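Local coordinates for protein alpha-L-rhamnosidase (Aspergillus terreus, PDB 6GSZ) that probably cleaves terminal non-reducing alpha-L-rhamnose residues from alpha-L-rhamnosides by hydrolysis, and binds calcium, at residues V359-E364 with G749-G754; I43-A48 with V65-S70; V202-G207 with L227-L232; V568-R573 with A634-E639; F830-E835 with V844-K849. All blocks are in the same frame, centred on the assembly; numbering follows the deposited sequence.

Contact 1: residues V359-E364 with G749-G754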
# COMPACT_ATOMS: atom_id res chain seq x y z
N VAL A 359 -7.56 -2.16 -21.25
CA VAL A 359 -7.22 -2.91 -22.46
C VAL A 359 -8.19 -2.52 -23.57
O VAL A 359 -9.23 -1.89 -23.35
CB VAL A 359 -7.29 -4.43 -22.24
CG1 VAL A 359 -6.27 -4.88 -21.19
CG2 VAL A 359 -8.69 -4.90 -21.89
N MET A 360 -7.80 -2.93 -24.78
CA MET A 360 -8.63 -2.91 -25.94
C MET A 360 -9.17 -4.34 -26.15
O MET A 360 -8.53 -5.34 -25.78
CB MET A 360 -7.82 -2.51 -27.18
CG MET A 360 -7.08 -1.22 -27.08
SD MET A 360 -8.23 0.17 -27.10
CE MET A 360 -8.77 0.20 -28.82
N GLU A 361 -10.33 -4.43 -26.79
CA GLU A 361 -10.87 -5.70 -27.21
C GLU A 361 -11.73 -5.48 -28.46
O GLU A 361 -12.56 -4.58 -28.50
CB GLU A 361 -11.71 -6.31 -26.09
CG GLU A 361 -12.08 -7.76 -26.36
CD GLU A 361 -13.08 -8.45 -25.44
OE1 GLU A 361 -13.90 -7.75 -24.75
OE2 GLU A 361 -13.00 -9.73 -25.39
N ASN A 362 -11.54 -6.32 -29.48
CA ASN A 362 -12.37 -6.21 -30.67
C ASN A 362 -12.23 -4.81 -31.29
O ASN A 362 -13.18 -4.30 -31.91
CB ASN A 362 -13.84 -6.54 -30.34
CG ASN A 362 -14.02 -7.99 -29.93
OD1 ASN A 362 -13.17 -8.82 -30.24
ND2 ASN A 362 -15.09 -8.30 -29.23
N GLY A 363 -11.03 -4.22 -31.17
CA GLY A 363 -10.69 -2.97 -31.85
C GLY A 363 -11.25 -1.72 -31.17
O GLY A 363 -11.14 -0.64 -31.73
N GLU A 364 -11.84 -1.85 -29.97
CA GLU A 364 -12.37 -0.70 -29.20
C GLU A 364 -11.93 -0.81 -27.73
O GLU A 364 -11.60 -1.90 -27.23
CB GLU A 364 -13.90 -0.65 -29.21
CG GLU A 364 -14.52 -0.73 -30.60
CD GLU A 364 -14.36 0.53 -31.45
OE1 GLU A 364 -14.04 1.60 -30.89
OE2 GLU A 364 -14.56 0.42 -32.69
N GLY A 749 -6.32 -12.50 -27.71
CA GLY A 749 -6.56 -11.11 -27.37
C GLY A 749 -7.91 -10.88 -26.73
O GLY A 749 -8.17 -9.76 -26.30
N SER A 750 -8.79 -11.88 -26.75
CA SER A 750 -10.11 -11.77 -26.11
C SER A 750 -9.96 -11.75 -24.59
O SER A 750 -9.08 -12.41 -24.05
CB SER A 750 -11.00 -12.91 -26.51
OG SER A 750 -11.37 -12.77 -27.86
N ILE A 751 -10.85 -10.99 -23.92
CA ILE A 751 -10.88 -10.94 -22.48
C ILE A 751 -11.54 -12.21 -21.95
O ILE A 751 -12.45 -12.74 -22.56
CB ILE A 751 -11.55 -9.64 -21.98
CG1 ILE A 751 -10.81 -8.40 -22.49
CG2 ILE A 751 -11.69 -9.61 -20.45
CD1 ILE A 751 -11.51 -7.08 -22.13
N ASN A 752 -11.04 -12.72 -20.82
CA ASN A 752 -11.64 -13.84 -20.14
C ASN A 752 -13.14 -13.61 -20.03
O ASN A 752 -13.56 -12.51 -19.67
CB ASN A 752 -11.02 -14.01 -18.77
CG ASN A 752 -11.41 -15.31 -18.11
OD1 ASN A 752 -12.56 -15.52 -17.72
ND2 ASN A 752 -10.42 -16.19 -17.96
N PRO A 753 -14.00 -14.62 -20.29
CA PRO A 753 -15.45 -14.41 -20.23
C PRO A 753 -15.99 -14.21 -18.82
O PRO A 753 -17.11 -13.76 -18.64
CB PRO A 753 -16.01 -15.69 -20.86
CG PRO A 753 -14.96 -16.75 -20.54
CD PRO A 753 -13.64 -16.00 -20.71
N GLY A 754 -15.18 -14.50 -17.81
CA GLY A 754 -15.62 -14.31 -16.46
C GLY A 754 -15.99 -12.85 -16.20
O GLY A 754 -15.28 -11.95 -16.58
O HOH W 1 -7.09 -7.44 -26.84
O HOH W 2 -14.61 -11.30 -23.63
O HOH W 3 -13.62 -11.27 -27.72
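With CG anti to the backbone N (chi1 -169°) and the chain extended beyond it, Glu361 carries its carboxylate across to the backbone of Ser750 and Ile751. There Glu361 OE2 accepts a hydrogen bond from Ile751 N at 2.9 Å, nearly straight (168°) and arriving from above the carboxylate plane, 58° out of it. Two waters also donate to OE2: one bridges to Ile751 O, the other to Ser750 OG, so three donors grip this one oxygen. The other oxygen lies against aliphatic carbon, Glu361 OE1 standing 3.6 Å from Ile751 CD1. Glu361 ends strand 351-361 of the concanavalin-like region and opens a type I' turn to Glu364, whereas 749-754 is a loop of the six-hairpin glycosidase domain; the contact therefore joins two domains at the protein surface. Beside the polar grip, Val359 CG2 and Ile751 CD1 meet tip to tip at 3.6 Å. A further water ties the backbones together, donating to Met360 O at 2.8 Å and to Gly749 O at 2.6 Å. Arg368 holds the loop farther on through Asn752 O and Gly754 O, and an N-acetylglucosamine of an attached glycan touches Ser750.

Contact 2: residues I43-A48 with V65-S70; sequences IEVKRA and VPWPSS
Within the N-terminal immunoglobulin-like domain, the irregular segment 65-70 runs over one face of strand 38-46, the two chain directions only 28° apart, and packs on the inward-facing residues Ile43, Val45 and Arg47. The first two make an apolar floor. Pro68 crosses Ile43 at about a right angle, with Pro68 CG 3.9 Å from Ile43 CG2, and the same proline carbon also meets Val45 CG2. Val65 CG2 touches the far end of the isoleucine, at Ile43 CD1. Although Trp67 sets out away from the strand, its ring returns to it: CG lies anti to the backbone N (chi1 178°), and Trp67 CH2 comes obliquely within 4.1 Å of Val45 CG1. Trp67 and Ile43 also both pack on Val80 of strand 78-86, so the loop is held against the sheet at two neighbouring strands.

At the strand's end the contact turns polar. The Arg47 chain, extended from CG to NE, presents the guanidinium edge to two consecutive serines, NH1 donating to Ser69 OG at 2.8 Å, while NE makes a salt bridge with Glu76 outside both segments. These partners use separate nitrogens and would together fix the rotation of the group. Ser70 O is gripped twice, from opposite faces of its carbonyl plane: by Arg47 NH2 at 3.0 Å, lying 57° out of that plane, and by Trp67 NE1 at 2.9 Å.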
# COMPACT_ATOMS: atom_id res chain seq x y z
N ILE A 43 21.23 12.74 20.61
CA ILE A 43 20.05 13.41 20.02
C ILE A 43 19.98 14.82 20.61
O ILE A 43 19.89 14.99 21.82
CB ILE A 43 18.75 12.64 20.28
CG1 ILE A 43 18.81 11.22 19.77
CG2 ILE A 43 17.59 13.42 19.65
CD1 ILE A 43 17.59 10.34 20.07
N GLU A 44 20.02 15.81 19.71
CA GLU A 44 19.85 17.23 20.04
C GLU A 44 18.38 17.59 19.83
O GLU A 44 17.84 17.38 18.73
CB GLU A 44 20.75 18.08 19.15
CG GLU A 44 20.69 19.58 19.45
CD GLU A 44 21.37 20.36 18.33
OE1 GLU A 44 22.51 20.83 18.55
OE2 GLU A 44 20.80 20.40 17.22
N VAL A 45 17.75 18.11 20.87
CA VAL A 45 16.39 18.59 20.80
C VAL A 45 16.34 20.09 21.12
O VAL A 45 16.69 20.51 22.24
CB VAL A 45 15.48 17.80 21.75
CG1 VAL A 45 14.03 18.25 21.63
CG2 VAL A 45 15.63 16.30 21.53
N LYS A 46 15.88 20.87 20.14
CA LYS A 46 15.77 22.35 20.29
C LYS A 46 14.30 22.76 20.37
O LYS A 46 13.53 22.39 19.47
CB LYS A 46 16.50 23.06 19.13
CG LYS A 46 16.43 24.58 19.14
CD LYS A 46 17.19 25.22 20.27
CE LYS A 46 17.16 26.74 20.20
NZ LYS A 46 15.90 27.28 20.74
N ARG A 47 13.91 23.48 21.42
CA ARG A 47 12.61 24.07 21.59
C ARG A 47 12.79 25.58 21.51
O ARG A 47 13.76 26.06 22.05
CB ARG A 47 12.07 23.69 22.97
CG ARG A 47 11.29 22.40 22.93
CD ARG A 47 10.70 22.06 24.29
NE ARG A 47 9.85 20.89 24.19
CZ ARG A 47 10.22 19.67 24.51
NH1 ARG A 47 11.51 19.37 24.61
NH2 ARG A 47 9.30 18.76 24.77
N ALA A 48 11.86 26.26 20.82
CA ALA A 48 11.93 27.71 20.68
C ALA A 48 12.15 28.32 22.08
O ALA A 48 11.45 27.83 23.08
CB ALA A 48 10.68 28.21 19.97
N VAL A 65 14.37 4.14 18.58
CA VAL A 65 14.87 4.38 19.93
C VAL A 65 13.93 5.35 20.63
O VAL A 65 13.11 6.01 19.98
CB VAL A 65 16.32 4.92 19.93
CG1 VAL A 65 17.23 4.07 19.03
CG2 VAL A 65 16.38 6.38 19.54
N PRO A 66 13.96 5.46 21.97
CA PRO A 66 13.03 6.33 22.67
C PRO A 66 13.19 7.82 22.42
O PRO A 66 14.27 8.32 22.13
CB PRO A 66 13.28 6.03 24.15
CG PRO A 66 13.96 4.68 24.15
CD PRO A 66 14.81 4.69 22.89
N TRP A 67 12.04 8.52 22.42
CA TRP A 67 12.09 9.98 22.51
C TRP A 67 12.84 10.36 23.78
O TRP A 67 12.47 9.88 24.84
CB TRP A 67 10.66 10.51 22.53
CG TRP A 67 10.56 12.00 22.67
CD1 TRP A 67 10.13 12.69 23.78
CD2 TRP A 67 10.94 12.97 21.69
NE1 TRP A 67 10.23 14.04 23.55
CE2 TRP A 67 10.70 14.24 22.28
CE3 TRP A 67 11.46 12.89 20.40
CZ2 TRP A 67 11.00 15.41 21.59
CZ3 TRP A 67 11.74 14.06 19.73
CH2 TRP A 67 11.51 15.30 20.33
N PRO A 68 13.89 11.18 23.70
CA PRO A 68 14.72 11.43 24.89
C PRO A 68 14.33 12.62 25.77
O PRO A 68 14.88 12.83 26.82
CB PRO A 68 16.09 11.72 24.26
CG PRO A 68 15.73 12.42 22.95
CD PRO A 68 14.50 11.67 22.46
N SER A 69 13.39 13.44 25.30
CA SER A 69 13.07 14.71 25.99
C SER A 69 11.72 14.56 26.70
O SER A 69 11.14 13.46 26.80
CB SER A 69 13.14 15.85 24.97
OG SER A 69 12.86 17.13 25.52
N SER A 70 11.23 15.66 27.28
CA SER A 70 9.90 15.65 27.85
C SER A 70 8.88 15.52 26.71
O SER A 70 9.17 15.84 25.55
CB SER A 70 9.63 16.90 28.65
OG SER A 70 9.92 18.02 27.85

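Contact 3: residues V202-G207 with L227-L232; sequences VTVGEG and LGLLSL
Leu229 fits its forked end around Val202, CD1 lying 3.8 Å from Val202 CG1 and CD2 4.0 Å from Val202 CG2. Both branches also approach Val202 CB, and the two side chains meet obliquely. Toward the C-terminal end of strand 196-205 and the start of strand 228-237, Val204 and Leu227 lie alongside, pointing opposite ways, with Val204 CG1 3.9 Å from Leu227 CB. Val204 CG1 also rests 3.7 Å from Gly228 O. Leu227, with CG anti to its own carbonyl carbon (chi1 -59°), spreads its methyls over the chain of the first segment: Leu227 CD1 lies 3.4 Å from Val204 O, and Leu227 CD2 lies 3.5 Å from Glu206 CA. This is face-to-face packing in a beta sandwich. Strands 196-205 and 228-237 belong to different sheets, and their axes here pass 7.7 Å apart at 137°. Ile151 and Phe134, from strands of the two sheets, extend the same interior layer around Leu229. The carboxylate of Glu206 leads away from the contact to Thr128 and His129. The touching residues are all buried, and their meeting side-chain atoms are carbon, so the two sheets are held together here by van der Waals contact and exclusion of water.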
# COMPACT_ATOMS: atom_id res chain seq x y z
N VAL A 202 -13.04 25.59 0.76
CA VAL A 202 -12.81 24.15 0.74
C VAL A 202 -13.92 23.51 -0.11
O VAL A 202 -15.12 23.82 0.09
CB VAL A 202 -12.83 23.52 2.15
CG1 VAL A 202 -12.42 22.05 2.06
CG2 VAL A 202 -11.91 24.26 3.11
N THR A 203 -13.55 22.66 -1.04
CA THR A 203 -14.51 21.87 -1.77
C THR A 203 -14.55 20.47 -1.17
O THR A 203 -13.47 19.88 -0.95
CB THR A 203 -14.19 21.77 -3.26
OG1 THR A 203 -14.06 23.07 -3.82
CG2 THR A 203 -15.28 21.00 -3.99
N VAL A 204 -15.74 19.95 -0.89
CA VAL A 204 -15.96 18.64 -0.34
C VAL A 204 -16.74 17.79 -1.33
O VAL A 204 -17.77 18.21 -1.79
CB VAL A 204 -16.65 18.65 1.02
CG1 VAL A 204 -16.95 17.24 1.56
CG2 VAL A 204 -15.82 19.43 2.03
N GLY A 205 -16.23 16.60 -1.62
CA GLY A 205 -16.86 15.56 -2.41
C GLY A 205 -17.19 14.32 -1.61
O GLY A 205 -16.78 14.22 -0.45
N GLU A 206 -17.96 13.38 -2.21
CA GLU A 206 -18.53 12.29 -1.40
C GLU A 206 -17.48 11.23 -1.03
O GLU A 206 -17.61 10.60 0.01
CB GLU A 206 -19.72 11.68 -2.15
CG GLU A 206 -19.37 10.98 -3.43
CD GLU A 206 -20.51 10.41 -4.22
OE1 GLU A 206 -21.67 10.85 -3.98
OE2 GLU A 206 -20.24 9.55 -5.12
N GLY A 207 -16.53 10.95 -1.92
CA GLY A 207 -15.57 9.89 -1.67
C GLY A 207 -16.23 8.58 -1.29
O GLY A 207 -17.20 8.11 -1.89
N LEU A 227 -22.51 15.69 2.88
CA LEU A 227 -21.13 16.16 2.82
C LEU A 227 -20.84 17.10 3.99
O LEU A 227 -21.64 17.97 4.30
CB LEU A 227 -20.87 16.89 1.51
CG LEU A 227 -21.11 16.09 0.25
CD1 LEU A 227 -20.80 16.89 -1.00
CD2 LEU A 227 -20.35 14.82 0.25
N GLY A 228 -19.71 16.91 4.66
CA GLY A 228 -19.34 17.68 5.82
C GLY A 228 -17.88 18.07 5.85
O GLY A 228 -17.04 17.36 5.30
N LEU A 229 -17.59 19.18 6.53
CA LEU A 229 -16.22 19.73 6.64
C LEU A 229 -15.93 19.99 8.12
O LEU A 229 -16.73 20.59 8.83
CB LEU A 229 -16.17 21.07 5.90
CG LEU A 229 -14.88 21.87 6.06
CD1 LEU A 229 -13.69 21.13 5.49
CD2 LEU A 229 -15.02 23.25 5.48
N LEU A 230 -14.74 19.57 8.58
CA LEU A 230 -14.21 20.01 9.88
C LEU A 230 -12.88 20.69 9.62
O LEU A 230 -11.97 20.07 9.02
CB LEU A 230 -14.01 18.78 10.78
CG LEU A 230 -13.42 19.08 12.17
CD1 LEU A 230 -14.38 19.96 13.00
CD2 LEU A 230 -13.08 17.79 12.90
N SER A 231 -12.68 21.90 10.16
CA SER A 231 -11.50 22.71 9.86
C SER A 231 -11.16 23.57 11.08
O SER A 231 -12.06 24.18 11.64
CB SER A 231 -11.75 23.54 8.61
OG SER A 231 -10.62 24.31 8.20
N LEU A 232 -9.89 23.68 11.42
CA LEU A 232 -9.43 24.67 12.37
C LEU A 232 -8.14 25.28 11.84
O LEU A 232 -7.15 24.54 11.63
CB LEU A 232 -9.19 24.03 13.75
CG LEU A 232 -8.75 25.01 14.84
CD1 LEU A 232 -9.87 26.02 15.12
CD2 LEU A 232 -8.27 24.26 16.09

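Contact 4: residues V568-R573 with A634-E639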
# COMPACT_ATOMS: atom_id res chain seq x y z
N VAL A 568 -12.07 -31.93 16.56
CA VAL A 568 -10.64 -32.17 16.86
C VAL A 568 -9.81 -30.88 16.68
O VAL A 568 -8.62 -30.91 16.76
CB VAL A 568 -10.05 -33.31 16.02
CG1 VAL A 568 -10.75 -34.63 16.31
CG2 VAL A 568 -10.06 -33.01 14.52
N GLY A 569 -10.45 -29.75 16.41
CA GLY A 569 -9.76 -28.47 16.40
C GLY A 569 -9.36 -27.94 15.02
O GLY A 569 -8.74 -26.85 14.96
N LEU A 570 -9.62 -28.71 13.95
CA LEU A 570 -9.39 -28.23 12.60
C LEU A 570 -10.62 -27.40 12.19
O LEU A 570 -11.49 -27.16 13.02
CB LEU A 570 -9.08 -29.39 11.65
CG LEU A 570 -7.78 -30.15 11.94
CD1 LEU A 570 -7.65 -31.35 11.00
CD2 LEU A 570 -6.56 -29.23 11.84
N TRP A 571 -10.64 -26.94 10.95
CA TRP A 571 -11.76 -26.16 10.49
C TRP A 571 -13.04 -27.00 10.44
O TRP A 571 -13.06 -28.13 10.00
CB TRP A 571 -11.49 -25.57 9.11
CG TRP A 571 -10.77 -24.25 9.10
CD1 TRP A 571 -9.45 -24.02 8.94
CD2 TRP A 571 -11.36 -22.95 9.25
NE1 TRP A 571 -9.15 -22.70 8.98
CE2 TRP A 571 -10.32 -22.00 9.15
CE3 TRP A 571 -12.68 -22.50 9.40
CZ2 TRP A 571 -10.56 -20.63 9.21
CZ3 TRP A 571 -12.91 -21.14 9.49
CH2 TRP A 571 -11.86 -20.22 9.38
N ASP A 572 -14.14 -26.34 10.80
CA ASP A 572 -15.48 -26.89 10.59
C ASP A 572 -15.70 -27.07 9.08
O ASP A 572 -15.49 -26.13 8.29
CB ASP A 572 -16.50 -25.95 11.23
CG ASP A 572 -17.96 -26.30 11.03
OD1 ASP A 572 -18.33 -26.75 9.94
OD2 ASP A 572 -18.70 -26.04 11.96
N ARG A 573 -16.06 -28.29 8.68
CA ARG A 573 -16.13 -28.65 7.26
C ARG A 573 -17.45 -28.21 6.61
O ARG A 573 -17.71 -28.62 5.47
CB ARG A 573 -15.83 -30.13 7.05
CG ARG A 573 -14.35 -30.50 7.17
CD ARG A 573 -13.90 -30.79 8.57
NE ARG A 573 -12.63 -31.51 8.48
CZ ARG A 573 -11.42 -30.95 8.45
NH1 ARG A 573 -11.29 -29.64 8.52
NH2 ARG A 573 -10.34 -31.74 8.37
N ALA A 634 1.40 -28.78 17.58
CA ALA A 634 1.80 -30.17 17.49
C ALA A 634 0.57 -31.08 17.43
O ALA A 634 0.54 -32.01 16.62
CB ALA A 634 2.68 -30.52 18.68
N LYS A 635 -0.45 -30.81 18.25
CA LYS A 635 -1.64 -31.66 18.27
C LYS A 635 -2.40 -31.56 16.94
O LYS A 635 -2.85 -32.58 16.36
CB LYS A 635 -2.53 -31.34 19.48
CG LYS A 635 -1.94 -31.71 20.84
CD LYS A 635 -1.54 -33.15 21.02
N LEU A 636 -2.50 -30.35 16.40
CA LEU A 636 -3.22 -30.16 15.15
C LEU A 636 -2.43 -30.62 13.93
O LEU A 636 -3.02 -30.95 12.91
CB LEU A 636 -3.66 -28.71 14.99
CG LEU A 636 -4.65 -28.20 16.02
CD1 LEU A 636 -4.99 -26.75 15.74
CD2 LEU A 636 -5.92 -29.03 15.99
N THR A 637 -1.09 -30.69 14.04
CA THR A 637 -0.31 -31.25 12.98
C THR A 637 -0.68 -32.75 12.81
O THR A 637 -0.86 -33.24 11.69
CB THR A 637 1.18 -31.07 13.23
OG1 THR A 637 1.57 -29.70 13.13
CG2 THR A 637 1.98 -31.87 12.23
N LYS A 638 -0.82 -33.45 13.94
CA LYS A 638 -1.29 -34.86 13.94
C LYS A 638 -2.68 -34.96 13.29
O LYS A 638 -2.91 -35.83 12.43
CB LYS A 638 -1.27 -35.47 15.35
CG LYS A 638 -1.82 -36.90 15.46
CD LYS A 638 -1.89 -37.43 16.89
CE LYS A 638 -2.50 -38.82 16.97
NZ LYS A 638 -1.89 -39.63 18.05
N GLU A 639 -3.58 -34.03 13.65
CA GLU A 639 -4.95 -34.05 13.07
C GLU A 639 -4.91 -33.74 11.56
O GLU A 639 -5.63 -34.36 10.78
CB GLU A 639 -5.88 -33.10 13.81
CG GLU A 639 -6.10 -33.43 15.25
CD GLU A 639 -6.67 -34.82 15.51
OE1 GLU A 639 -7.37 -35.37 14.60
OE2 GLU A 639 -6.46 -35.34 16.64
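The loop 568-573 turns at Gly569 through a positive phi (99°), bringing its backbone close to helix 623-644, with the CA atoms of Gly569 and Leu636 6.9 Å apart. Leu636 fills that approach: its CD2 lies 3.4 Å from Val568 O and 3.7 Å from Gly569 O, a methyl set against two successive carbonyl oxygens. Gly569, with only hydrogen on its CA, lets the methyl settle against the bare backbone. Leu570 reaches the helix with its branched end. Leu570 CD1 touches the helix backbone at Glu639 O, 3.6 Å away, and the side-chain atom Glu639 CB at 3.8 Å, while Leu570 CD2 lies 4.2 Å from Leu636 CD2. Nearer the surface, Glu639 is bent at chi2 (-58°), which turns its carboxylate across the Val568 side chain; OE1 lies 3.6 Å from Val568 CG2, a contact of carboxylate with methyl. A long, weak ion pair links the same oxygen to Lys642. Arg565, earlier in the same loop, donates to Gly569 O. The contact is structural packing in the helical glycosidase domain: the loop follows helix 545-562, packs on helix 623-644 through Val568, Gly569 and Leu570, and also touches helix 598-619, where Asp603 OD1 accepts from Trp571 N and OD2 forms a salt bridge with Arg573.

Contact 5: residues F830-E835 with V844-K849; sequences FHLVAE and VVLPGK
Phe830 begins the contact by offering one ring face to Pro847. With CG anti to the backbone N (chi1 174°), the phenyl group is carried toward the second segment, and Pro847 CG sits almost centrally above it, 3.5 Å from the ring centroid and 9° off the ring normal: a CH-pi contact. Pro847 CD leans to one side of the ring, 3.5 Å from Phe830 CE2. At the edge of the same ring, near its plane, Leu846 CD2 comes within 4.4 Å of Phe830 CE2. Two residues along, past His831 on the other face of the strand, Leu832 points the same way as Phe830. Leu832 CD2 serves two neighbours, lying 4.1 Å from Val844 CG1 and 4.3 Å from Leu846 CD2. Leu846 thus bridges between the phenylalanine and the leucine. Ala834, two residues on, still points toward the second segment but makes no close contact. Both segments belong to the C-terminal beta domain, yet strands 828-836 and 841-845 lie in different sheets, so the short connection between them folds one sheet over the other. Tyr863 and Val865 of strand 859-868 pack on Val844 and Leu846 from the first sheet, and Pro794 touches both Phe830 and Pro847. The meeting groups are aliphatic or aromatic carbon throughout, which implies cohesion by dispersion and water exclusion, with the C-H of Pro847 CG over the ring face as a directional element.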
# COMPACT_ATOMS: atom_id res chain seq x y z
N PHE A 830 31.47 -17.51 -10.82
CA PHE A 830 30.43 -16.69 -10.22
C PHE A 830 31.11 -15.49 -9.55
O PHE A 830 32.06 -15.65 -8.80
CB PHE A 830 29.64 -17.51 -9.20
CG PHE A 830 28.63 -16.73 -8.39
CD1 PHE A 830 27.39 -16.40 -8.94
CD2 PHE A 830 28.91 -16.32 -7.11
CE1 PHE A 830 26.46 -15.69 -8.21
CE2 PHE A 830 27.96 -15.63 -6.37
CZ PHE A 830 26.74 -15.30 -6.93
N HIS A 831 30.58 -14.31 -9.79
CA HIS A 831 31.11 -13.07 -9.24
C HIS A 831 29.98 -12.35 -8.53
O HIS A 831 28.89 -12.21 -9.11
CB HIS A 831 31.66 -12.19 -10.37
CG HIS A 831 32.53 -12.94 -11.31
ND1 HIS A 831 33.88 -13.20 -11.07
CD2 HIS A 831 32.23 -13.52 -12.49
CE1 HIS A 831 34.37 -13.88 -12.10
NE2 HIS A 831 33.38 -14.12 -12.96
N LEU A 832 30.25 -11.87 -7.31
CA LEU A 832 29.24 -11.17 -6.51
C LEU A 832 29.86 -9.97 -5.82
O LEU A 832 30.89 -10.07 -5.14
CB LEU A 832 28.69 -12.16 -5.47
CG LEU A 832 27.82 -11.56 -4.37
CD1 LEU A 832 26.50 -11.05 -4.93
CD2 LEU A 832 27.51 -12.57 -3.25
N VAL A 833 29.18 -8.83 -5.92
CA VAL A 833 29.43 -7.67 -5.11
C VAL A 833 28.24 -7.48 -4.18
O VAL A 833 27.10 -7.31 -4.67
CB VAL A 833 29.66 -6.42 -5.98
CG1 VAL A 833 29.87 -5.17 -5.14
CG2 VAL A 833 30.84 -6.63 -6.92
N ALA A 834 28.49 -7.52 -2.87
CA ALA A 834 27.46 -7.43 -1.86
C ALA A 834 27.74 -6.19 -1.01
O ALA A 834 28.83 -6.03 -0.50
CB ALA A 834 27.45 -8.66 -1.00
N GLU A 835 26.74 -5.32 -0.91
CA GLU A 835 26.81 -4.13 -0.08
C GLU A 835 25.99 -4.37 1.18
O GLU A 835 24.83 -4.77 1.08
CB GLU A 835 26.21 -2.98 -0.87
CG GLU A 835 26.21 -1.65 -0.20
CD GLU A 835 25.54 -0.58 -1.08
OE1 GLU A 835 24.88 -0.94 -2.13
OE2 GLU A 835 25.69 0.60 -0.72
N VAL A 844 26.81 -14.40 4.02
CA VAL A 844 26.88 -14.62 2.61
C VAL A 844 27.02 -16.13 2.40
O VAL A 844 27.97 -16.74 2.91
CB VAL A 844 28.03 -13.83 1.98
CG1 VAL A 844 28.14 -14.10 0.49
CG2 VAL A 844 27.93 -12.34 2.30
N VAL A 845 26.09 -16.73 1.67
CA VAL A 845 26.14 -18.15 1.33
C VAL A 845 26.43 -18.24 -0.17
O VAL A 845 25.57 -17.90 -1.00
CB VAL A 845 24.79 -18.83 1.67
CG1 VAL A 845 24.82 -20.31 1.33
CG2 VAL A 845 24.40 -18.59 3.12
N LEU A 846 27.66 -18.65 -0.51
CA LEU A 846 28.03 -18.67 -1.92
C LEU A 846 27.43 -19.91 -2.56
O LEU A 846 27.22 -20.92 -1.88
CB LEU A 846 29.55 -18.59 -2.04
CG LEU A 846 30.13 -17.28 -1.49
CD1 LEU A 846 31.63 -17.35 -1.39
CD2 LEU A 846 29.75 -16.09 -2.35
N PRO A 847 27.10 -19.82 -3.86
CA PRO A 847 26.38 -20.88 -4.55
C PRO A 847 27.18 -22.16 -4.75
O PRO A 847 28.42 -22.13 -4.74
CB PRO A 847 25.97 -20.30 -5.91
CG PRO A 847 26.77 -19.05 -6.07
CD PRO A 847 27.27 -18.64 -4.70
N GLY A 848 26.43 -23.25 -4.94
CA GLY A 848 26.97 -24.53 -5.30
C GLY A 848 27.04 -25.48 -4.12
O GLY A 848 26.77 -25.09 -2.96
N LYS A 849 27.39 -26.74 -4.43
CA LYS A 849 27.59 -27.83 -3.46
C LYS A 849 28.77 -27.46 -2.56
O LYS A 849 29.84 -27.13 -3.07
CB LYS A 849 27.87 -29.17 -4.17

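Overall arrangement
From the N terminus, contact 2 comes first, closing a short loop within the immunoglobulin-like domain. Contact 3 follows, bringing together strands of two sheets in the next domain along the chain. Contact 1 spans far more: from 359-364 in the concanavalin-like region to 749-754, it encloses most of the helical glycosidase domain. Contact 4 falls wholly within that span, joining a loop to a helix of the same domain, their nearest atoms about 26 Å from contact 1. Contact 5 follows in series and joins two sheets of the C-terminal domain. None cross, and none touch; contacts 3 and 5 lie on opposite sides of the chain's centre, their centres 56 Å apart.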